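Local coordinates for protein possible metal-dependent hydrolase (Veillonella parvula, PDB 3RPC) that is probably a metal-dependent hydrolase of the metallo-beta-lactamase superfamily, holding a pair of zinc ions in its presumed active site, at residues L179-G192 against M213-M227. Sequence-based numbering, arbitrary orientation.
With ZN (zinc ion), chain F.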
# COMPACT_ATOMS: atom_id res chain seq x y z
N LEU A 179 -3.62 0.48 -12.31
CA LEU A 179 -4.18 0.22 -13.63
C LEU A 179 -5.22 1.26 -14.03
O LEU A 179 -5.21 1.77 -15.15
CB LEU A 179 -4.79 -1.19 -13.69
CG LEU A 179 -3.79 -2.35 -13.63
CD1 LEU A 179 -4.51 -3.69 -13.51
CD2 LEU A 179 -2.86 -2.36 -14.84
N LEU A 180 -6.12 1.59 -13.11
CA LEU A 180 -7.19 2.52 -13.45
C LEU A 180 -6.69 3.97 -13.47
O LEU A 180 -7.08 4.76 -14.34
CB LEU A 180 -8.36 2.35 -12.47
CG LEU A 180 -9.58 3.25 -12.74
CD1 LEU A 180 -10.22 2.93 -14.08
CD2 LEU A 180 -10.59 3.10 -11.61
N ARG A 181 -5.83 4.33 -12.52
CA ARG A 181 -5.36 5.71 -12.43
C ARG A 181 -4.46 6.12 -13.57
O ARG A 181 -4.54 7.25 -14.05
CB ARG A 181 -4.66 5.95 -11.09
CG ARG A 181 -5.61 5.88 -9.92
CD ARG A 181 -4.89 5.75 -8.60
NE ARG A 181 -5.87 5.55 -7.53
CZ ARG A 181 -5.57 5.49 -6.24
NH1 ARG A 181 -4.31 5.60 -5.85
NH2 ARG A 181 -6.53 5.30 -5.34
N PHE A 182 -3.60 5.21 -14.02
CA PHE A 182 -2.55 5.57 -14.98
C PHE A 182 -2.69 4.90 -16.34
O PHE A 182 -1.94 5.23 -17.27
CB PHE A 182 -1.17 5.31 -14.36
CG PHE A 182 -1.00 5.96 -13.02
CD1 PHE A 182 -1.03 7.34 -12.91
CD2 PHE A 182 -0.84 5.20 -11.87
CE1 PHE A 182 -0.89 7.95 -11.68
CE2 PHE A 182 -0.70 5.81 -10.64
CZ PHE A 182 -0.73 7.18 -10.54
N ASP A 183 -3.64 3.97 -16.46
CA ASP A 183 -3.94 3.30 -17.73
C ASP A 183 -2.69 2.98 -18.53
O ASP A 183 -2.51 3.48 -19.65
CB ASP A 183 -4.88 4.15 -18.58
CG ASP A 183 -5.42 3.40 -19.78
OD1 ASP A 183 -5.63 2.17 -19.68
OD2 ASP A 183 -5.64 4.04 -20.83
N PRO A 184 -1.82 2.13 -17.97
CA PRO A 184 -0.58 1.78 -18.68
C PRO A 184 -0.80 1.08 -20.01
O PRO A 184 -1.72 0.26 -20.16
CB PRO A 184 0.15 0.86 -17.70
CG PRO A 184 -0.94 0.31 -16.80
CD PRO A 184 -1.95 1.42 -16.69
N ASN A 185 0.05 1.42 -20.98
CA ASN A 185 0.02 0.83 -22.31
C ASN A 185 0.93 -0.39 -22.42
O ASN A 185 0.77 -1.21 -23.32
CB ASN A 185 0.43 1.88 -23.34
CG ASN A 185 -0.32 3.18 -23.17
OD1 ASN A 185 0.26 4.19 -22.77
ND2 ASN A 185 -1.62 3.16 -23.44
N VAL A 186 1.90 -0.47 -21.51
CA VAL A 186 2.83 -1.60 -21.43
C VAL A 186 2.89 -2.05 -19.98
O VAL A 186 3.04 -1.21 -19.09
CB VAL A 186 4.25 -1.19 -21.90
CG1 VAL A 186 5.24 -2.37 -21.76
CG2 VAL A 186 4.21 -0.68 -23.33
N ILE A 187 2.75 -3.35 -19.74
CA ILE A 187 2.69 -3.85 -18.38
C ILE A 187 3.69 -4.99 -18.20
O ILE A 187 3.54 -6.05 -18.82
CB ILE A 187 1.26 -4.33 -18.04
CG1 ILE A 187 0.27 -3.18 -18.27
CG2 ILE A 187 1.18 -4.87 -16.60
CD1 ILE A 187 -1.20 -3.59 -18.13
N ILE A 188 4.71 -4.76 -17.39
CA ILE A 188 5.77 -5.74 -17.18
C ILE A 188 5.48 -6.44 -15.85
O ILE A 188 5.48 -5.80 -14.80
CB ILE A 188 7.16 -5.05 -17.14
CG1 ILE A 188 7.41 -4.30 -18.45
CG2 ILE A 188 8.25 -6.08 -16.91
CD1 ILE A 188 8.59 -3.34 -18.37
N MSE A 189 5.23 -7.75 -15.92
CA MSE A 189 4.74 -8.54 -14.79
C MSE A 189 5.71 -9.64 -14.39
O MSE A 189 6.29 -10.30 -15.26
CB MSE A 189 3.43 -9.23 -15.16
CG MSE A 189 2.36 -8.33 -15.75
SE MSE A 189 0.83 -9.43 -16.29
CE MSE A 189 0.34 -10.19 -14.56
N ASN A 190 5.89 -9.83 -13.09
CA ASN A 190 6.71 -10.91 -12.56
C ASN A 190 5.84 -12.14 -12.34
O ASN A 190 5.09 -12.20 -11.36
CB ASN A 190 7.37 -10.45 -11.26
CG ASN A 190 8.43 -9.38 -11.50
OD1 ASN A 190 8.91 -9.23 -12.63
ND2 ASN A 190 8.79 -8.64 -10.45
N THR A 191 5.93 -13.10 -13.25
CA THR A 191 4.94 -14.17 -13.32
C THR A 191 5.50 -15.56 -13.04
O THR A 191 4.88 -16.57 -13.39
CB THR A 191 4.22 -14.19 -14.68
OG1 THR A 191 5.17 -14.47 -15.73
CG2 THR A 191 3.57 -12.85 -14.96
N GLY A 192 6.66 -15.62 -12.39
CA GLY A 192 7.29 -16.88 -12.08
C GLY A 192 6.66 -17.67 -10.94
O GLY A 192 7.08 -18.80 -10.67
N MSE A 213 -4.98 -9.82 -16.22
CA MSE A 213 -4.46 -8.56 -16.76
C MSE A 213 -4.98 -8.30 -18.17
O MSE A 213 -5.23 -7.15 -18.55
CB MSE A 213 -2.92 -8.56 -16.77
CG MSE A 213 -2.29 -7.19 -17.07
SE MSE A 213 -2.68 -5.93 -15.62
CE MSE A 213 -1.49 -6.60 -14.28
N VAL A 214 -5.12 -9.36 -18.96
CA VAL A 214 -5.60 -9.23 -20.32
C VAL A 214 -7.06 -8.78 -20.33
O VAL A 214 -7.47 -7.99 -21.19
CB VAL A 214 -5.42 -10.54 -21.11
CG1 VAL A 214 -6.18 -10.49 -22.42
CG2 VAL A 214 -3.92 -10.80 -21.35
N VAL A 215 -7.84 -9.27 -19.37
CA VAL A 215 -9.22 -8.84 -19.24
C VAL A 215 -9.28 -7.38 -18.80
O VAL A 215 -10.06 -6.59 -19.34
CB VAL A 215 -9.99 -9.70 -18.23
CG1 VAL A 215 -11.37 -9.12 -17.95
CG2 VAL A 215 -10.09 -11.14 -18.73
N ARG A 216 -8.45 -7.01 -17.84
CA ARG A 216 -8.50 -5.64 -17.32
C ARG A 216 -8.03 -4.61 -18.33
O ARG A 216 -8.61 -3.53 -18.44
CB ARG A 216 -7.72 -5.50 -16.01
CG ARG A 216 -8.05 -4.24 -15.22
CD ARG A 216 -9.41 -4.34 -14.52
NE ARG A 216 -9.36 -5.27 -13.40
CZ ARG A 216 -9.85 -6.50 -13.41
NH1 ARG A 216 -9.73 -7.27 -12.34
NH2 ARG A 216 -10.46 -6.97 -14.49
N LYS A 217 -6.98 -4.96 -19.08
CA LYS A 217 -6.35 -4.03 -20.02
C LYS A 217 -6.17 -4.69 -21.37
O LYS A 217 -5.06 -5.08 -21.74
CB LYS A 217 -5.00 -3.56 -19.47
CG LYS A 217 -5.12 -2.71 -18.21
CD LYS A 217 -5.84 -1.40 -18.51
CE LYS A 217 -5.88 -0.48 -17.31
NZ LYS A 217 -6.78 0.68 -17.53
N PRO A 218 -7.27 -4.84 -22.13
CA PRO A 218 -7.24 -5.58 -23.40
C PRO A 218 -6.34 -4.97 -24.47
O PRO A 218 -5.99 -5.66 -25.42
CB PRO A 218 -8.70 -5.53 -23.87
CG PRO A 218 -9.50 -5.20 -22.67
CD PRO A 218 -8.63 -4.36 -21.80
N GLU A 219 -5.98 -3.69 -24.33
CA GLU A 219 -5.15 -3.06 -25.35
C GLU A 219 -3.69 -2.93 -24.94
O GLU A 219 -2.87 -2.47 -25.73
CB GLU A 219 -5.72 -1.69 -25.72
CG GLU A 219 -7.07 -1.78 -26.41
CD GLU A 219 -7.99 -0.63 -26.05
OE1 GLU A 219 -9.11 -0.90 -25.56
OE2 GLU A 219 -7.59 0.54 -26.25
N ALA A 220 -3.36 -3.33 -23.72
CA ALA A 220 -2.00 -3.19 -23.23
C ALA A 220 -1.10 -4.28 -23.79
O ALA A 220 -1.55 -5.40 -24.08
CB ALA A 220 -1.97 -3.22 -21.70
N LYS A 221 0.17 -3.94 -23.96
CA LYS A 221 1.19 -4.93 -24.29
C LYS A 221 1.71 -5.48 -22.98
O LYS A 221 2.33 -4.75 -22.20
CB LYS A 221 2.32 -4.27 -25.07
CG LYS A 221 3.40 -5.24 -25.50
CD LYS A 221 3.72 -5.08 -26.97
CE LYS A 221 4.25 -3.69 -27.28
NZ LYS A 221 4.29 -3.43 -28.74
N ILE A 222 1.42 -6.74 -22.70
CA ILE A 222 1.88 -7.36 -21.48
C ILE A 222 3.21 -8.08 -21.73
O ILE A 222 3.39 -8.72 -22.76
CB ILE A 222 0.82 -8.32 -20.95
CG1 ILE A 222 -0.41 -7.51 -20.53
CG2 ILE A 222 1.38 -9.14 -19.80
CD1 ILE A 222 -1.70 -8.27 -20.54
N ILE A 223 4.14 -7.93 -20.79
CA ILE A 223 5.45 -8.57 -20.90
C ILE A 223 5.68 -9.36 -19.62
O ILE A 223 5.74 -8.77 -18.54
CB ILE A 223 6.58 -7.51 -21.07
CG1 ILE A 223 6.33 -6.69 -22.34
CG2 ILE A 223 7.94 -8.19 -21.14
CD1 ILE A 223 7.31 -5.52 -22.56
N ALA A 224 5.77 -10.68 -19.74
CA ALA A 224 5.94 -11.56 -18.58
C ALA A 224 7.39 -11.93 -18.36
O ALA A 224 8.06 -12.44 -19.27
CB ALA A 224 5.08 -12.82 -18.74
N VAL A 225 7.88 -11.69 -17.15
CA VAL A 225 9.27 -11.93 -16.79
C VAL A 225 9.39 -12.60 -15.41
O VAL A 225 8.41 -13.14 -14.90
CB VAL A 225 10.11 -10.63 -16.85
CG1 VAL A 225 10.08 -10.05 -18.27
CG2 VAL A 225 9.60 -9.60 -15.84
N HIS A 226 10.59 -12.56 -14.82
CA HIS A 226 10.85 -13.16 -13.50
C HIS A 226 10.75 -14.69 -13.55
O HIS A 226 10.25 -15.33 -12.62
CB HIS A 226 9.91 -12.56 -12.42
CG HIS A 226 10.46 -12.64 -11.03
ND1 HIS A 226 10.77 -13.83 -10.41
CD2 HIS A 226 10.72 -11.67 -10.11
CE1 HIS A 226 11.21 -13.60 -9.19
NE2 HIS A 226 11.20 -12.29 -8.98
N MSE A 227 11.28 -15.28 -14.62
CA MSE A 227 11.20 -16.72 -14.80
C MSE A 227 12.53 -17.38 -15.15
O MSE A 227 13.47 -16.71 -15.59
CB MSE A 227 10.17 -17.06 -15.87
CG MSE A 227 8.75 -16.75 -15.42
SE MSE A 227 7.37 -16.98 -16.77
CE MSE A 227 7.67 -15.35 -17.77
ZN ZN F . 11.71 -11.48 -6.93
O HOH W 1 -2.72 0.66 -24.46
O HOH W 2 12.46 -11.49 -4.76
O HOH W 3 10.44 -13.51 -6.02
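V186-N190 and K221-V225 are neighbouring parallel strands of a beta-alpha-beta crossover, with helix 207-216 as the connection, in one sheet of the metallo-beta-lactamase fold. Six backbone hydrogen bonds join them, from K221 N to N185 O through to T191 N to V225 O. V186, I188, K221, I223 and V225 take one face of the sheet; I187, M189, I222 and A224 take the other, where I187 and M189 pack against M213 of the crossover helix. This selenomethionine fits between strand and helix 173-182: its CB lies 3.9 Å from M189 SE, its CG is equally near I187 CD1, its SE rests on L179 CD1 at 3.6 Å and CD2, and its CE meets I187 CG2 and M189 CE. Bends at chi2 (66°) and chi3 (74°) fold this chain back into that corner. Just past the helix, K217 runs alongside L179 in the opposite direction, its CB and CG against I187 CD1; its NZ makes a 2.9 Å salt bridge to D183 OD1, met on the anti side and 31° out of the carboxylate plane, and gives L179 O a weak hydrogen bond. At the strands' C-terminal ends lies the dizinc site, where D76, H77 and D168 join H226 on one zinc. N190 packs beside H226, its ND2 weakly bonded to D168 and its OD1 in plane at the imidazole edge, 3.5 Å from H226 CB, while H226 NE2 binds zinc at 2.3 Å.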